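Mariner Mos1 transposase (Drosophila mauritiana, PDB 4MDA) moves the Mos1 transposon by cut-and-paste transposition, its catalytic domain cutting and joining DNA with the help of two divalent metal ions. Local coordinates at residues Ile32-Glu37 against Ala161-His166; Arg123-His128 against Asn147-Pro152. The protein carries 1 engineered substitution. All coordinates share one frame; numbering follows the deposited sequence.

Contact 1 (Ile32-Glu37 against Ala161-His166); sequences IVTGDE and APSDYH. With MN (manganese (II) ion), chain C; MN (manganese (II) ion), chain B; RLT (N-(4-fluorobenzyl)-5-hydroxy-1-methyl-2-(1-methyl-1-{[(5-methyl-1,3,4-oxadiazol-2-yl)carbonyl]amino}ethyl)-6-oxo-1,6-di hydropyrimidine-4-carboxamide), chain D.
D36 and D164 meet through a shared manganese ion in the active site of the RNase H-like catalytic domain. D36 lies on the first strand of the sheet, D164 on the helix that begins at P162. D36 uses one carboxylate oxygen for each metal: OD1 binds the chain B manganese at 2.2 Å, OD2 the chain C manganese. CG stands anti to the backbone N (chi1 -168°), which carries the carboxylate to the pair. D164 grips the chain C ion with both oxygens, OD1 at 2.1 Å and OD2 at 2.4 Å. The two carboxylates come within 3.2 Å (D36 OD2 to D164 OD1), both oxygens binding the same manganese. D129 completes the acidic set at the chain B ion. The ligand RLT bridges both metals through OAH.

D36 CB lies 3.6 Å from S163 CB. S163 OG sits over the backbone of G35, 3.5 Å from CA, and is hydrogen-bonded to W77 NE1, on strand 70-78. T34 CG2 touches the P162 ring.

One water links the T34 hydroxyl, which also hydrogen-bonds to L127 O, to the backbone of S163. It donates to T34 OG1 at 2.6 Å and accepts from S163 N at 2.9 Å.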
ATOM      1  N   ILE A  32       1.850  -9.646  -4.907  1.00  8.62           N
ATOM      2  CA  ILE A  32       1.123  -8.443  -4.392  1.00  8.03           C
ATOM      3  C   ILE A  32       1.957  -7.169  -4.655  1.00  7.74           C
ATOM      4  O   ILE A  32       3.166  -7.100  -4.377  1.00  8.80           O
ATOM      5  CB  ILE A  32       0.931  -8.530  -2.865  1.00  8.04           C
ATOM      6  CG1 ILE A  32      -0.004  -9.691  -2.550  1.00  7.43           C
ATOM      7  CG2 ILE A  32       0.481  -7.209  -2.279  1.00  8.55           C
ATOM      8  CD1 ILE A  32      -0.214  -9.969  -1.066  1.00  7.67           C
ATOM      9  N   VAL A  33       1.271  -6.156  -5.160  1.00  6.77           N
ATOM     10  CA  VAL A  33       1.736  -4.823  -5.249  1.00  6.92           C
ATOM     11  C   VAL A  33       0.781  -4.018  -4.384  1.00  7.25           C
ATOM     12  O   VAL A  33      -0.430  -4.162  -4.494  1.00  8.77           O
ATOM     13  CB  VAL A  33       1.650  -4.326  -6.707  1.00  6.97           C
ATOM     14  CG1 VAL A  33       1.938  -2.830  -6.850  1.00  7.72           C
ATOM     15  CG2 VAL A  33       2.544  -5.128  -7.659  1.00  7.62           C
ATOM     16  N   THR A  34       1.346  -3.199  -3.527  1.00  7.25           N
ATOM     17  CA  THR A  34       0.510  -2.506  -2.548  1.00  6.81           C
ATOM     18  C   THR A  34       0.914  -1.044  -2.468  1.00  6.76           C
ATOM     19  O   THR A  34       2.072  -0.680  -2.772  1.00  7.12           O
ATOM     20  CB  THR A  34       0.535  -3.253  -1.202  1.00  7.00           C
ATOM     21  OG1 THR A  34      -0.458  -2.694  -0.314  1.00  6.48           O
ATOM     22  CG2 THR A  34       1.884  -3.110  -0.482  1.00  7.20           C
ATOM     23  N   GLY A  35       0.051  -0.188  -1.936  1.00  7.10           N
ATOM     24  CA  GLY A  35       0.440   1.231  -1.854  1.00  7.32           C
ATOM     25  C   GLY A  35      -0.544   2.019  -1.046  1.00  7.55           C
ATOM     26  O   GLY A  35      -1.615   1.545  -0.759  1.00  8.23           O
ATOM     27  N   ASP A  36      -0.147   3.250  -0.739  1.00  7.84           N
ATOM     28  CA  ASP A  36      -0.991   4.135   0.077  1.00  8.32           C
ATOM     29  C   ASP A  36      -0.347   5.526   0.052  1.00  8.34           C
ATOM     30  O   ASP A  36       0.810   5.681  -0.350  1.00  7.85           O
ATOM     31  CB  ASP A  36      -0.961   3.612   1.499  1.00  8.14           C
ATOM     32  CG  ASP A  36      -1.984   4.212   2.385  1.00  8.53           C
ATOM     33  OD1 ASP A  36      -3.138   4.458   1.918  1.00  8.10           O
ATOM     34  OD2 ASP A  36      -1.607   4.329   3.595  1.00  8.08           O
ATOM     35  N   GLU A  37      -1.146   6.517   0.450  1.00  9.78           N
ATOM     36  CA  GLU A  37      -0.771   7.919   0.630  1.00 10.12           C
ATOM     37  C   GLU A  37      -0.496   8.287   2.067  1.00 11.12           C
ATOM     38  O   GLU A  37      -1.146   7.764   2.944  1.00 11.55           O
ATOM     39  CB  GLU A  37      -1.913   8.783   0.122  1.00 10.74           C
ATOM     40  CG  GLU A  37      -2.352   8.511  -1.309  1.00 11.51           C
ATOM     41  CD  GLU A  37      -3.470   7.487  -1.492  1.00 12.41           C
ATOM     42  OE1 GLU A  37      -4.100   7.528  -2.595  1.00 13.25           O
ATOM     43  OE2 GLU A  37      -3.794   6.722  -0.555  1.00 11.36           O
ATOM     44  N   ALA A 161      -2.685  -3.321   6.342  1.00  8.27           N
ATOM     45  CA  ALA A 161      -2.123  -2.633   5.145  1.00  7.90           C
ATOM     46  C   ALA A 161      -0.605  -2.508   5.309  1.00  7.58           C
ATOM     47  O   ALA A 161      -0.138  -1.750   6.177  1.00  7.18           O
ATOM     48  CB  ALA A 161      -2.724  -1.225   4.998  1.00  8.29           C
ATOM     49  N   PRO A 162       0.194  -3.264   4.500  1.00  7.25           N
ATOM     50  CA  PRO A 162       1.635  -3.215   4.675  1.00  7.26           C
ATOM     51  C   PRO A 162       2.246  -1.803   4.615  1.00  7.28           C
ATOM     52  O   PRO A 162       3.242  -1.533   5.296  1.00  7.17           O
ATOM     53  CB  PRO A 162       2.160  -4.174   3.572  1.00  8.02           C
ATOM     54  CG  PRO A 162       1.087  -5.157   3.358  1.00  7.85           C
ATOM     55  CD  PRO A 162      -0.177  -4.352   3.569  1.00  8.04           C
ATOM     56  N   SER A 163       1.695  -0.928   3.815  1.00  7.14           N
ATOM     57  CA  SER A 163       2.202   0.422   3.773  1.00  6.67           C
ATOM     58  C   SER A 163       2.159   1.095   5.150  1.00  6.97           C
ATOM     59  O   SER A 163       3.051   1.879   5.478  1.00  7.74           O
ATOM     60  CB  SER A 163       1.501   1.282   2.711  1.00  7.41           C
ATOM     61  OG  SER A 163       1.583   0.725   1.412  1.00  7.13           O
ATOM     62  N   ASP A 164       1.078   0.792   5.882  1.00  7.16           N
ATOM     63  CA  ASP A 164       0.881   1.409   7.194  1.00  7.93           C
ATOM     64  C   ASP A 164       1.658   0.669   8.273  1.00  8.09           C
ATOM     65  O   ASP A 164       2.469   1.307   8.981  1.00  8.29           O
ATOM     66  CB  ASP A 164      -0.612   1.544   7.485  1.00  8.38           C
ATOM     67  CG  ASP A 164      -1.268   2.644   6.664  1.00  8.23           C
ATOM     68  OD1 ASP A 164      -0.691   3.759   6.591  1.00 10.05           O
ATOM     69  OD2 ASP A 164      -2.364   2.435   6.082  1.00 10.51           O
ATOM     70  N   TYR A 165       1.511  -0.615   8.390  1.00  8.66           N
ATOM     71  CA  TYR A 165       2.118  -1.301   9.573  1.00  8.43           C
ATOM     72  C   TYR A 165       3.578  -1.546   9.390  1.00  9.12           C
ATOM     73  O   TYR A 165       4.278  -1.720  10.367  1.00 10.44           O
ATOM     74  CB  TYR A 165       1.367  -2.601   9.874  1.00  8.50           C
ATOM     75  CG  TYR A 165       1.547  -3.756   8.884  1.00  8.73           C
ATOM     76  CD1 TYR A 165       2.750  -4.397   8.703  1.00  7.91           C
ATOM     77  CD2 TYR A 165       0.468  -4.205   8.123  1.00  7.92           C
ATOM     78  CE1 TYR A 165       2.885  -5.432   7.809  1.00  8.86           C
ATOM     79  CE2 TYR A 165       0.601  -5.239   7.236  1.00  8.82           C
ATOM     80  CZ  TYR A 165       1.788  -5.897   7.098  1.00  8.71           C
ATOM     81  OH  TYR A 165       1.969  -6.929   6.229  1.00 10.11           O
ATOM     82  N   HIS A 166       4.075  -1.462   8.168  1.00  8.98           N
ATOM     83  CA  HIS A 166       5.487  -1.743   7.886  1.00  9.37           C
ATOM     84  C   HIS A 166       6.249  -0.518   7.349  1.00  9.49           C
ATOM     85  O   HIS A 166       7.186   0.012   7.995  1.00 10.26           O
ATOM     86  CB  HIS A 166       5.629  -2.963   6.994  1.00 10.06           C
ATOM     87  CG  HIS A 166       7.010  -3.431   6.864  1.00 12.02           C
ATOM     88  ND1 HIS A 166       7.641  -4.160   7.848  1.00 13.24           N
ATOM     89  CD2 HIS A 166       7.933  -3.207   5.912  1.00 12.52           C
ATOM     90  CE1 HIS A 166       8.872  -4.437   7.458  1.00 12.91           C
ATOM     91  NE2 HIS A 166       9.081  -3.831   6.312  1.00 13.27           N
TER
HETATM   92 MN    MN C 402      -2.244   4.791   5.556  1.00 10.20          MN
HETATM   93 MN    MN B 401      -4.818   5.416   2.979  1.00  9.41          MN
HETATM   94  CAA RLT D 403     -12.793   3.350   6.398  1.00 36.15           C
HETATM   95  CAB RLT D 403      -4.245   5.549   9.685  1.00 16.56           C
HETATM   96  CAC RLT D 403      -7.081   5.548  10.750  1.00 21.55           C
HETATM   97  CAD RLT D 403      -7.051   8.005   9.820  1.00 22.62           C
HETATM   98  OAE RLT D 403      -6.706   6.101   3.784  1.00 15.01           O
HETATM   99  OAF RLT D 403      -8.715   4.018   8.667  1.00 33.73           O
HETATM  100  OAG RLT D 403      -3.196   5.113   7.581  1.00 12.15           O
HETATM  101  OAH RLT D 403      -4.265   5.192   5.056  1.00 13.64           O
HETATM  102  FAI RLT D 403     -13.597   3.519   3.770  1.00 32.30           F
HETATM  103  CAJ RLT D 403     -11.326   4.036   3.447  1.00 26.34           C
HETATM  104  CAK RLT D 403     -12.785   5.701   4.328  1.00 29.01           C
HETATM  105  CAL RLT D 403     -10.276   4.953   3.492  1.00 27.88           C
HETATM  106  CAM RLT D 403     -11.746   6.609   4.401  1.00 27.63           C
HETATM  107  CAN RLT D 403      -9.327   7.197   4.051  1.00 20.63           C
HETATM  108  NAO RLT D 403     -12.587   5.817   7.379  1.00 41.72           N
HETATM  109  NAP RLT D 403     -11.486   6.362   8.066  1.00 41.53           N
HETATM  110  NAQ RLT D 403      -7.116   6.252   7.222  1.00 16.84           N
HETATM  111  NAR RLT D 403      -8.408   6.786   5.153  1.00 19.32           N
HETATM  112  NAS RLT D 403      -8.695   6.364   9.053  1.00 26.06           N
HETATM  113  OAT RLT D 403     -11.028   4.196   7.515  1.00 37.41           O
HETATM  114  CAU RLT D 403      -7.212   6.248   4.872  1.00 18.89           C
HETATM  115  CAV RLT D 403      -9.223   5.176   8.648  1.00 33.17           C
HETATM  116  CAW RLT D 403     -12.233   4.550   7.067  1.00 36.91           C
HETATM  117  CAX RLT D 403     -12.596   4.421   3.832  1.00 28.25           C
HETATM  118  CAY RLT D 403     -10.471   6.243   3.977  1.00 25.22           C
HETATM  119  CAZ RLT D 403      -5.072   5.532   6.062  1.00 14.73           C
HETATM  120  CBA RLT D 403     -10.588   5.336   8.097  1.00 39.25           C
HETATM  121  CBB RLT D 403      -6.438   6.022   6.054  1.00 14.04           C
HETATM  122  CBC RLT D 403      -6.566   6.166   8.471  1.00 17.65           C
HETATM  123  CBD RLT D 403      -4.438   5.432   7.384  1.00 14.01           C
HETATM  124  NBE RLT D 403      -5.175   5.765   8.505  1.00 18.41           N
HETATM  125  CBF RLT D 403      -7.489   6.581   9.735  1.00 21.77           C
HETATM  126  O   HOH W   1      -0.417  -1.095   1.791  1.00  8.00           O
HETATM  127  O   HOH W   2      -3.820   7.379   3.031  1.00 12.09           O
HETATM  128  O   HOH W   3      -5.694   5.984   1.094  1.00 10.96           O
HETATM  129  O   HOH W   4      -1.232   6.686   5.482  1.00 10.78           O

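Contact 2 (Arg123-His128 against Asn147-Pro152); sequences RVIFLH and NWEVLP
R123 reaches N147 with an extended side chain. Its NE donates to N147 O at 2.9 Å, with the acceptor near the guanidinium plane and the donor tilted 32° from the carbonyl plane. E149 CB lies over one face of the guanidinium and N147 OD1 over the other.

V124 lies on the indole of W148. Its CB stands over the five-membered ring, 3.7 Å from the centroid, and CG1 also rests there. V124 O accepts from E149 N.

I125 points to the same side of the sheet as E149, alongside it. I125 CG2 presses on L151 CG at 3.5 Å, a tight fit. The carboxylate of E149 forms a salt bridge with R22.

F126 has both backbone polar groups engaged: N donates to E149 O at 2.7 Å, and O accepts from L151 N. W148 CE3 lies over one face of the ring, 3.8 Å from F126 CG, the ring planes inclined at 48°. W148 CG is anti to the carbonyl carbon (chi1 -62°), which sets the indole beside V124 and F126. With an alanine at W148, V124 CB would probably lose the ring it rests on and a gap would open beside F126.

L127 CD1 touches L151 CB at 4.0 Å. H128 NE2 meets V150 CG1, while ND1 is hydrogen-bonded to Y99 OH, on helix 96-113. A water accepts from H128 N at 2.8 Å.

I125 pairs with E149 and F126 with V150 as parallel bridges. This joins strand 149-150 to the sheet as an edge strand, as in RNase H-like transposase domains.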
ATOM      1  N   ARG A 123       0.036 -12.333 -13.125  1.00 12.30           N
ATOM      2  CA  ARG A 123      -0.957 -11.294 -12.929  1.00 11.35           C
ATOM      3  C   ARG A 123      -0.699 -10.560 -11.599  1.00  9.42           C
ATOM      4  O   ARG A 123      -0.450 -11.202 -10.581  1.00 10.98           O
ATOM      5  CB  ARG A 123      -2.336 -11.967 -12.848  1.00  9.92           C
ATOM      6  CG  ARG A 123      -3.482 -11.011 -12.759  1.00 10.63           C
ATOM      7  CD  ARG A 123      -4.838 -11.703 -12.623  1.00 10.80           C
ATOM      8  NE  ARG A 123      -5.952 -10.785 -12.722  1.00 12.46           N
ATOM      9  CZ  ARG A 123      -7.216 -11.150 -12.479  1.00 14.72           C
ATOM     10  NH1 ARG A 123      -7.491 -12.415 -12.216  1.00 15.99           N
ATOM     11  NH2 ARG A 123      -8.222 -10.282 -12.561  1.00 15.76           N
ATOM     12  N   VAL A 124      -0.765  -9.266 -11.639  1.00  9.91           N
ATOM     13  CA  VAL A 124      -0.627  -8.424 -10.460  1.00  9.66           C
ATOM     14  C   VAL A 124      -1.801  -8.591  -9.500  1.00  9.76           C
ATOM     15  O   VAL A 124      -2.931  -8.567  -9.933  1.00  8.66           O
ATOM     16  CB  VAL A 124      -0.547  -6.940 -10.830  1.00 10.64           C
ATOM     17  CG1 VAL A 124      -0.686  -6.060  -9.624  1.00 11.97           C
ATOM     18  CG2 VAL A 124       0.741  -6.717 -11.611  1.00 12.34           C
ATOM     19  N   ILE A 125      -1.509  -8.698  -8.219  1.00  8.53           N
ATOM     20  CA  ILE A 125      -2.537  -8.663  -7.180  1.00  8.00           C
ATOM     21  C   ILE A 125      -2.326  -7.327  -6.433  1.00  8.77           C
ATOM     22  O   ILE A 125      -1.327  -7.124  -5.758  1.00  9.10           O
ATOM     23  CB  ILE A 125      -2.430  -9.871  -6.258  1.00  8.85           C
ATOM     24  CG1 ILE A 125      -2.642 -11.167  -7.067  1.00  9.76           C
ATOM     25  CG2 ILE A 125      -3.339  -9.819  -5.068  1.00  8.34           C
ATOM     26  CD1 ILE A 125      -2.320 -12.368  -6.297  1.00 10.15           C
ATOM     27  N   PHE A 126      -3.364  -6.520  -6.424  1.00  8.11           N
ATOM     28  CA  PHE A 126      -3.244  -5.140  -5.987  1.00  8.30           C
ATOM     29  C   PHE A 126      -3.952  -4.955  -4.660  1.00  8.43           C
ATOM     30  O   PHE A 126      -5.087  -5.354  -4.525  1.00 10.82           O
ATOM     31  CB  PHE A 126      -3.843  -4.256  -7.065  1.00  8.34           C
ATOM     32  CG  PHE A 126      -3.532  -2.793  -6.907  1.00  8.78           C
ATOM     33  CD1 PHE A 126      -2.253  -2.342  -6.872  1.00  8.69           C
ATOM     34  CD2 PHE A 126      -4.547  -1.857  -6.679  1.00  8.97           C
ATOM     35  CE1 PHE A 126      -1.938  -1.007  -6.800  1.00  8.91           C
ATOM     36  CE2 PHE A 126      -4.234  -0.497  -6.639  1.00  8.45           C
ATOM     37  CZ  PHE A 126      -2.924  -0.080  -6.653  1.00  8.61           C
ATOM     38  N   LEU A 127      -3.218  -4.401  -3.704  1.00  7.49           N
ATOM     39  CA  LEU A 127      -3.770  -4.178  -2.365  1.00  8.18           C
ATOM     40  C   LEU A 127      -3.695  -2.704  -2.069  1.00  8.38           C
ATOM     41  O   LEU A 127      -2.581  -2.131  -1.913  1.00  8.58           O
ATOM     42  CB  LEU A 127      -2.966  -4.975  -1.373  1.00  8.28           C
ATOM     43  CG  LEU A 127      -3.323  -4.829   0.133  1.00  9.16           C
ATOM     44  CD1 LEU A 127      -4.770  -5.207   0.241  1.00 11.04           C
ATOM     45  CD2 LEU A 127      -2.420  -5.753   0.917  1.00 10.16           C
ATOM     46  N   HIS A 128      -4.859  -2.065  -2.036  1.00  8.40           N
ATOM     47  CA  HIS A 128      -4.971  -0.670  -1.614  1.00  8.18           C
ATOM     48  C   HIS A 128      -6.207  -0.500  -0.789  1.00  8.70           C
ATOM     49  O   HIS A 128      -7.036  -1.413  -0.712  1.00  7.93           O
ATOM     50  CB  HIS A 128      -4.987   0.316  -2.828  1.00  8.74           C
ATOM     51  CG  HIS A 128      -6.151   0.223  -3.730  1.00  9.21           C
ATOM     52  ND1 HIS A 128      -6.371   1.154  -4.712  1.00 12.08           N
ATOM     53  CD2 HIS A 128      -7.120  -0.715  -3.889  1.00 10.99           C
ATOM     54  CE1 HIS A 128      -7.478   0.863  -5.359  1.00 11.16           C
ATOM     55  NE2 HIS A 128      -7.934  -0.290  -4.912  1.00 11.39           N
ATOM     56  N   ASN A 147      -6.444  -5.151 -15.557  1.00 11.34           N
ATOM     57  CA  ASN A 147      -6.813  -6.515 -15.158  1.00 12.07           C
ATOM     58  C   ASN A 147      -5.956  -7.073 -14.047  1.00 11.42           C
ATOM     59  O   ASN A 147      -5.613  -8.242 -13.991  1.00 14.42           O
ATOM     60  CB  ASN A 147      -6.909  -7.425 -16.356  1.00 13.09           C
ATOM     61  CG  ASN A 147      -7.906  -8.562 -16.112  1.00 15.30           C
ATOM     62  OD1 ASN A 147      -7.519  -9.683 -15.990  1.00 23.65           O
ATOM     63  ND2 ASN A 147      -9.104  -8.250 -15.930  1.00 18.02           N
ATOM     64  N   TRP A 148      -5.680  -6.184 -13.126  1.00 10.07           N
ATOM     65  CA  TRP A 148      -5.121  -6.557 -11.835  1.00 11.07           C
ATOM     66  C   TRP A 148      -6.196  -7.190 -10.950  1.00 11.66           C
ATOM     67  O   TRP A 148      -7.354  -6.751 -10.918  1.00 14.06           O
ATOM     68  CB  TRP A 148      -4.512  -5.349 -11.183  1.00 10.85           C
ATOM     69  CG  TRP A 148      -3.367  -4.742 -11.961  1.00 10.09           C
ATOM     70  CD1 TRP A 148      -2.710  -5.275 -13.112  1.00  9.93           C
ATOM     71  CD2 TRP A 148      -2.668  -3.547 -11.633  1.00 10.76           C
ATOM     72  NE1 TRP A 148      -1.709  -4.423 -13.478  1.00 10.60           N
ATOM     73  CE2 TRP A 148      -1.671  -3.355 -12.611  1.00 11.13           C
ATOM     74  CE3 TRP A 148      -2.838  -2.568 -10.659  1.00 11.58           C
ATOM     75  CZ2 TRP A 148      -0.814  -2.253 -12.590  1.00 12.23           C
ATOM     76  CZ3 TRP A 148      -2.021  -1.501 -10.680  1.00 11.27           C
ATOM     77  CH2 TRP A 148      -1.019  -1.336 -11.618  1.00 12.51           C
ATOM     78  N   GLU A 149      -5.803  -8.141 -10.142  1.00 12.05           N
ATOM     79  CA  GLU A 149      -6.750  -8.666  -9.137  1.00 12.91           C
ATOM     80  C   GLU A 149      -6.774  -7.715  -7.922  1.00 13.41           C
ATOM     81  O   GLU A 149      -5.724  -7.462  -7.299  1.00 14.24           O
ATOM     82  CB  GLU A 149      -6.351 -10.062  -8.730  1.00 14.22           C
ATOM     83  CG  GLU A 149      -7.462 -10.678  -7.943  1.00 16.17           C
ATOM     84  CD  GLU A 149      -7.158 -12.042  -7.395  1.00 18.27           C
ATOM     85  OE1 GLU A 149      -8.039 -12.513  -6.627  1.00 24.23           O
ATOM     86  OE2 GLU A 149      -6.074 -12.593  -7.645  1.00 20.24           O
ATOM     87  N   VAL A 150      -7.943  -7.195  -7.537  1.00 12.70           N
ATOM     88  CA  VAL A 150      -7.967  -6.265  -6.411  1.00 12.12           C
ATOM     89  C   VAL A 150      -8.402  -7.038  -5.177  1.00 12.96           C
ATOM     90  O   VAL A 150      -9.518  -7.607  -5.148  1.00 12.86           O
ATOM     91  CB  VAL A 150      -8.949  -5.091  -6.719  1.00 12.94           C
ATOM     92  CG1 VAL A 150      -9.048  -4.102  -5.556  1.00 14.61           C
ATOM     93  CG2 VAL A 150      -8.502  -4.377  -7.991  1.00 13.48           C
ATOM     94  N   LEU A 151      -7.549  -7.069  -4.176  1.00 12.82           N
ATOM     95  CA  LEU A 151      -7.818  -7.765  -2.934  1.00 13.04           C
ATOM     96  C   LEU A 151      -8.816  -7.003  -2.130  1.00 12.94           C
ATOM     97  O   LEU A 151      -8.815  -5.783  -2.138  1.00 13.60           O
ATOM     98  CB  LEU A 151      -6.513  -7.871  -2.125  1.00 13.78           C
ATOM     99  CG  LEU A 151      -5.520  -8.893  -2.533  1.00 13.91           C
ATOM    100  CD1 LEU A 151      -4.460  -8.964  -1.423  1.00 13.20           C
ATOM    101  CD2 LEU A 151      -6.088 -10.328  -2.756  1.00 13.73           C
ATOM    102  N   PRO A 152      -9.678  -7.722  -1.351  1.00 14.07           N
ATOM    103  CA  PRO A 152     -10.505  -7.009  -0.390  1.00 15.31           C
ATOM    104  C   PRO A 152      -9.719  -6.397   0.708  1.00 14.37           C
ATOM    105  O   PRO A 152      -8.669  -6.914   1.078  1.00 14.99           O
ATOM    106  CB  PRO A 152     -11.399  -8.102   0.182  1.00 16.93           C
ATOM    107  CG  PRO A 152     -10.662  -9.376  -0.005  1.00 15.30           C
ATOM    108  CD  PRO A 152      -9.808  -9.180  -1.264  1.00 15.71           C
TER
HETATM  109  O   HOH W   5      -6.954  -3.863  -2.675  1.00 13.32           O

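How the contacts relate
From the N terminus, helix 6-25 leads to strand 32-41, which carries the first half of contact 1. The chain then forms strands 70-78 and 81-87 and helix 96-113 before reaching 123-128. Contact 2 closes the shorter loop, through helices 132-135 and 137-146, at 147-152. Contact 1 closes the longer one at 161-166, so contact 2 lies wholly within its span and the two do not cross. Strands 32-41 and 125-127 are parallel neighbours, linked by V33 N to I125 O at 2.8 Å. Contact 2 adds the edge strand; contact 1 sets the following helix 162-175 against the sheet. P162 also packs on L127.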